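Solute-binding protein Csal_2479 (PDB 4P1L) binds D-glucuronate and probably delivers it to a TRAP (tripartite ATP-independent periplasmic) transport system for uptake into the cytoplasm. Local coordinates at residues A[188-200]-A[207-221]. Numbering follows the deposited sequence.
Sequences MAYGEVYQSLKTG and NNYPSYESSGHYEVA. With BDP (beta-D-glucopyranuronic acid), chain C.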
# COMPACT_ATOMS: atom_id res chain seq x y z
N MSE A 188 -0.69 -6.99 -12.54
CA MSE A 188 0.70 -7.06 -12.99
C MSE A 188 1.66 -6.63 -11.88
O MSE A 188 1.35 -5.73 -11.10
CB MSE A 188 0.85 -6.13 -14.20
CG MSE A 188 2.18 -6.15 -14.86
SE MSE A 188 2.25 -4.81 -16.32
CE MSE A 188 0.61 -5.22 -17.21
N ALA A 189 2.81 -7.29 -11.82
CA ALA A 189 3.92 -6.91 -10.92
C ALA A 189 4.31 -5.46 -11.14
O ALA A 189 4.43 -5.00 -12.26
CB ALA A 189 5.12 -7.80 -11.13
N TYR A 190 4.51 -4.74 -10.04
CA TYR A 190 4.88 -3.32 -10.06
C TYR A 190 6.06 -3.03 -11.01
O TYR A 190 6.03 -2.05 -11.77
CB TYR A 190 5.19 -2.91 -8.62
CG TYR A 190 5.51 -1.45 -8.36
CD1 TYR A 190 4.70 -0.43 -8.86
CD2 TYR A 190 6.61 -1.10 -7.59
CE1 TYR A 190 5.00 0.89 -8.61
CE2 TYR A 190 6.91 0.22 -7.34
CZ TYR A 190 6.10 1.21 -7.85
OH TYR A 190 6.38 2.53 -7.60
N GLY A 191 7.11 -3.87 -10.94
CA GLY A 191 8.33 -3.69 -11.69
C GLY A 191 8.16 -3.72 -13.20
O GLY A 191 8.99 -3.20 -13.94
N GLU A 192 7.07 -4.32 -13.65
CA GLU A 192 6.82 -4.47 -15.07
C GLU A 192 6.00 -3.35 -15.69
O GLU A 192 5.82 -3.29 -16.92
CB GLU A 192 6.12 -5.80 -15.31
CG GLU A 192 7.01 -6.99 -15.05
CD GLU A 192 6.28 -8.30 -15.14
OE1 GLU A 192 5.14 -8.31 -15.68
OE2 GLU A 192 6.85 -9.32 -14.68
N VAL A 193 5.50 -2.46 -14.85
CA VAL A 193 4.49 -1.50 -15.31
C VAL A 193 5.09 -0.48 -16.27
O VAL A 193 4.46 -0.14 -17.27
CB VAL A 193 3.80 -0.79 -14.15
CG1 VAL A 193 2.85 0.32 -14.65
CG2 VAL A 193 3.05 -1.79 -13.31
N TYR A 194 6.31 -0.04 -15.98
CA TYR A 194 6.95 1.00 -16.78
C TYR A 194 7.06 0.60 -18.24
O TYR A 194 6.61 1.33 -19.13
CB TYR A 194 8.35 1.31 -16.26
CG TYR A 194 9.08 2.33 -17.10
CD1 TYR A 194 8.78 3.69 -17.00
CD2 TYR A 194 10.05 1.94 -18.01
CE1 TYR A 194 9.45 4.64 -17.77
CE2 TYR A 194 10.72 2.88 -18.78
CZ TYR A 194 10.42 4.22 -18.66
OH TYR A 194 11.09 5.14 -19.41
N GLN A 195 7.67 -0.56 -18.48
CA GLN A 195 7.87 -1.05 -19.85
C GLN A 195 6.52 -1.31 -20.49
O GLN A 195 6.36 -1.12 -21.69
CB GLN A 195 8.72 -2.32 -19.88
CG GLN A 195 10.21 -2.12 -19.55
CD GLN A 195 10.91 -1.10 -20.46
OE1 GLN A 195 10.59 -0.96 -21.64
NE2 GLN A 195 11.89 -0.38 -19.89
N SER A 196 5.54 -1.77 -19.70
CA SER A 196 4.24 -2.09 -20.25
C SER A 196 3.51 -0.83 -20.76
O SER A 196 2.85 -0.84 -21.80
CB SER A 196 3.40 -2.85 -19.22
OG SER A 196 2.22 -3.35 -19.80
N LEU A 197 3.64 0.27 -20.02
CA LEU A 197 3.19 1.58 -20.51
C LEU A 197 3.96 2.01 -21.77
O LEU A 197 3.37 2.48 -22.74
CB LEU A 197 3.38 2.64 -19.43
CG LEU A 197 2.43 2.57 -18.23
CD1 LEU A 197 2.96 3.46 -17.13
CD2 LEU A 197 1.00 2.97 -18.59
N LYS A 198 5.27 1.85 -21.73
CA LYS A 198 6.12 2.29 -22.85
C LYS A 198 5.73 1.58 -24.15
O LYS A 198 5.67 2.20 -25.22
CB LYS A 198 7.59 2.00 -22.51
CG LYS A 198 8.61 2.95 -23.16
CD LYS A 198 9.98 2.77 -22.49
CE LYS A 198 11.13 2.75 -23.50
NZ LYS A 198 11.46 4.10 -24.03
N THR A 199 5.44 0.29 -24.05
CA THR A 199 5.12 -0.51 -25.23
C THR A 199 3.64 -0.51 -25.62
O THR A 199 3.27 -1.13 -26.63
CB THR A 199 5.56 -1.97 -25.05
OG1 THR A 199 4.84 -2.57 -23.96
CG2 THR A 199 7.06 -2.05 -24.80
N GLY A 200 2.79 0.15 -24.84
CA GLY A 200 1.40 0.29 -25.19
C GLY A 200 0.52 -0.88 -24.84
O GLY A 200 -0.67 -0.88 -25.17
N ASN A 207 -1.70 4.99 -8.64
CA ASN A 207 -0.77 5.02 -7.52
C ASN A 207 -0.70 6.41 -6.92
O ASN A 207 -1.29 7.37 -7.44
CB ASN A 207 0.63 4.54 -7.94
CG ASN A 207 1.22 3.58 -6.95
OD1 ASN A 207 1.23 3.86 -5.72
ND2 ASN A 207 1.66 2.42 -7.42
N ASN A 208 0.04 6.50 -5.82
CA ASN A 208 0.34 7.76 -5.16
C ASN A 208 1.44 8.50 -5.90
O ASN A 208 2.06 7.94 -6.81
CB ASN A 208 0.74 7.50 -3.72
CG ASN A 208 1.85 6.45 -3.59
OD1 ASN A 208 2.87 6.52 -4.28
ND2 ASN A 208 1.63 5.47 -2.73
N TYR A 209 1.67 9.75 -5.53
CA TYR A 209 2.67 10.55 -6.22
C TYR A 209 4.09 9.95 -6.14
O TYR A 209 4.79 9.81 -7.18
CB TYR A 209 2.65 11.98 -5.69
CG TYR A 209 1.56 12.88 -6.24
CD1 TYR A 209 1.44 13.14 -7.59
CD2 TYR A 209 0.68 13.52 -5.37
CE1 TYR A 209 0.43 14.00 -8.08
CE2 TYR A 209 -0.32 14.39 -5.84
CZ TYR A 209 -0.43 14.63 -7.19
OH TYR A 209 -1.42 15.49 -7.66
N PRO A 210 4.53 9.54 -4.94
CA PRO A 210 5.91 9.05 -4.92
C PRO A 210 6.15 7.82 -5.76
O PRO A 210 7.23 7.72 -6.33
CB PRO A 210 6.18 8.80 -3.44
CG PRO A 210 5.23 9.73 -2.74
CD PRO A 210 3.98 9.70 -3.59
N SER A 211 5.15 6.95 -5.92
CA SER A 211 5.35 5.78 -6.76
C SER A 211 5.31 6.15 -8.23
O SER A 211 6.17 5.72 -9.01
CB SER A 211 4.28 4.73 -6.45
OG SER A 211 4.55 4.08 -5.21
N TYR A 212 4.31 6.95 -8.59
CA TYR A 212 4.13 7.43 -9.94
C TYR A 212 5.41 8.09 -10.43
O TYR A 212 5.83 7.87 -11.55
CB TYR A 212 2.97 8.42 -9.94
CG TYR A 212 2.67 9.14 -11.24
CD1 TYR A 212 2.38 8.46 -12.40
CD2 TYR A 212 2.62 10.54 -11.28
CE1 TYR A 212 2.05 9.16 -13.59
CE2 TYR A 212 2.29 11.22 -12.43
CZ TYR A 212 2.00 10.53 -13.58
OH TYR A 212 1.68 11.25 -14.71
N GLU A 213 6.04 8.87 -9.55
CA GLU A 213 7.29 9.58 -9.87
C GLU A 213 8.52 8.66 -9.84
O GLU A 213 9.23 8.53 -10.86
CB GLU A 213 7.46 10.80 -8.95
CG GLU A 213 8.85 11.47 -9.05
CD GLU A 213 9.89 10.88 -8.09
OE1 GLU A 213 9.60 10.78 -6.88
OE2 GLU A 213 11.01 10.53 -8.53
N SER A 214 8.75 7.98 -8.71
CA SER A 214 9.96 7.19 -8.55
C SER A 214 10.06 6.02 -9.53
O SER A 214 11.15 5.70 -9.98
CB SER A 214 10.15 6.68 -7.11
OG SER A 214 9.11 5.79 -6.74
N SER A 215 8.93 5.42 -9.87
CA SER A 215 8.90 4.32 -10.84
C SER A 215 9.17 4.75 -12.28
O SER A 215 9.43 3.91 -13.13
CB SER A 215 7.53 3.66 -10.86
OG SER A 215 6.59 4.58 -11.40
N GLY A 216 9.05 6.04 -12.55
CA GLY A 216 9.21 6.57 -13.90
C GLY A 216 7.93 6.54 -14.73
O GLY A 216 7.97 6.89 -15.91
N HIS A 217 6.81 6.14 -14.14
CA HIS A 217 5.57 5.99 -14.92
C HIS A 217 5.14 7.30 -15.52
O HIS A 217 4.62 7.33 -16.61
CB HIS A 217 4.43 5.39 -14.09
CG HIS A 217 4.73 4.02 -13.57
ND1 HIS A 217 3.91 3.36 -12.69
CD2 HIS A 217 5.77 3.18 -13.81
CE1 HIS A 217 4.43 2.18 -12.40
NE2 HIS A 217 5.54 2.04 -13.09
N TYR A 218 5.44 8.39 -14.81
CA TYR A 218 5.04 9.73 -15.25
C TYR A 218 5.68 10.12 -16.58
O TYR A 218 5.18 10.99 -17.27
CB TYR A 218 5.43 10.75 -14.19
CG TYR A 218 6.90 11.10 -14.14
CD1 TYR A 218 7.80 10.31 -13.45
CD2 TYR A 218 7.38 12.25 -14.76
CE1 TYR A 218 9.14 10.64 -13.39
CE2 TYR A 218 8.72 12.58 -14.70
CZ TYR A 218 9.59 11.78 -14.01
OH TYR A 218 10.92 12.10 -13.95
N GLU A 219 6.79 9.48 -16.94
CA GLU A 219 7.45 9.78 -18.20
C GLU A 219 6.66 9.26 -19.40
O GLU A 219 6.90 9.70 -20.52
CB GLU A 219 8.85 9.16 -18.23
CG GLU A 219 9.80 9.70 -17.19
CD GLU A 219 11.05 8.84 -17.07
OE1 GLU A 219 11.29 8.03 -18.00
OE2 GLU A 219 11.76 8.96 -16.06
N VAL A 220 5.76 8.31 -19.18
CA VAL A 220 5.03 7.72 -20.30
C VAL A 220 3.53 8.02 -20.20
O VAL A 220 2.87 8.30 -21.20
CB VAL A 220 5.27 6.20 -20.39
CG1 VAL A 220 4.39 5.59 -21.49
CG2 VAL A 220 6.75 5.93 -20.66
N ALA A 221 3.02 8.04 -18.98
CA ALA A 221 1.60 8.33 -18.76
C ALA A 221 1.50 9.73 -18.13
O ALA A 221 1.62 9.88 -16.92
CB ALA A 221 0.98 7.28 -17.89
C1 BDP C . 2.94 1.25 -3.99
C2 BDP C . 3.16 0.36 -2.78
C3 BDP C . 3.99 -0.80 -3.18
C4 BDP C . 3.25 -1.53 -4.26
C5 BDP C . 2.98 -0.60 -5.47
C6 BDP C . 2.19 -1.28 -6.58
O2 BDP C . 3.85 1.15 -1.83
O3 BDP C . 4.04 -1.73 -1.97
O4 BDP C . 4.01 -2.68 -4.70
O5 BDP C . 2.27 0.52 -5.03
O6A BDP C . 1.38 -0.55 -7.24
O1 BDP C . 2.12 2.32 -3.64
O6B BDP C . 2.42 -2.48 -6.86
O HOH W 1 8.80 3.11 -6.15
O HOH W 2 7.28 -0.14 -13.15
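The His217 ring lies between Val193 of the facing segment and Ser215 of its own. Val193 CG1 sits over one face in a CH-pi contact, 3.7 Å from the ring centroid, and Ser215 CB covers the opposite face. In the ring plane, a water lies 2.8 Å from His217 NE2. The same water donates to Tyr190 O and accepts from Tyr194 N, and so ties the imidazole to the backbone of Tyr190 and Tyr194. The other ring nitrogen, His217 ND1, is hydrogen-bonded to Tyr149 OH. The Tyr190 ring carries the sugar on one face, with BDP C5 3.8 Å above its plane, near the rim. With CG anti to the backbone N (chi1 -176°), this side chain reaches across to helix 209-214, where its OH lies 3.3 Å from Ser211 CB. A second water, at the ring edge, bridges Tyr190 OH and Ser214 OG. An alanine at Tyr190 is likely to uncover one side of the sugar and leave this water without its phenol partner. Farther along, Gly216 O meets the edge of the Tyr194 ring, and Tyr194 OH donates to Glu219 OE1 (3.2 Å). Leu197 CB packs on Val220 CG1 at 3.7 Å. Asn207 grips the sugar twice: OD1 accepts from BDP O1 at 2.7 Å and ND2 donates to BDP O5. Tyr190, Asn207, Asn208 and Ser211 line part of this TRAP solute-binding protein's D-glucuronate pocket; Arg146 and Arg167 also bind the sugar.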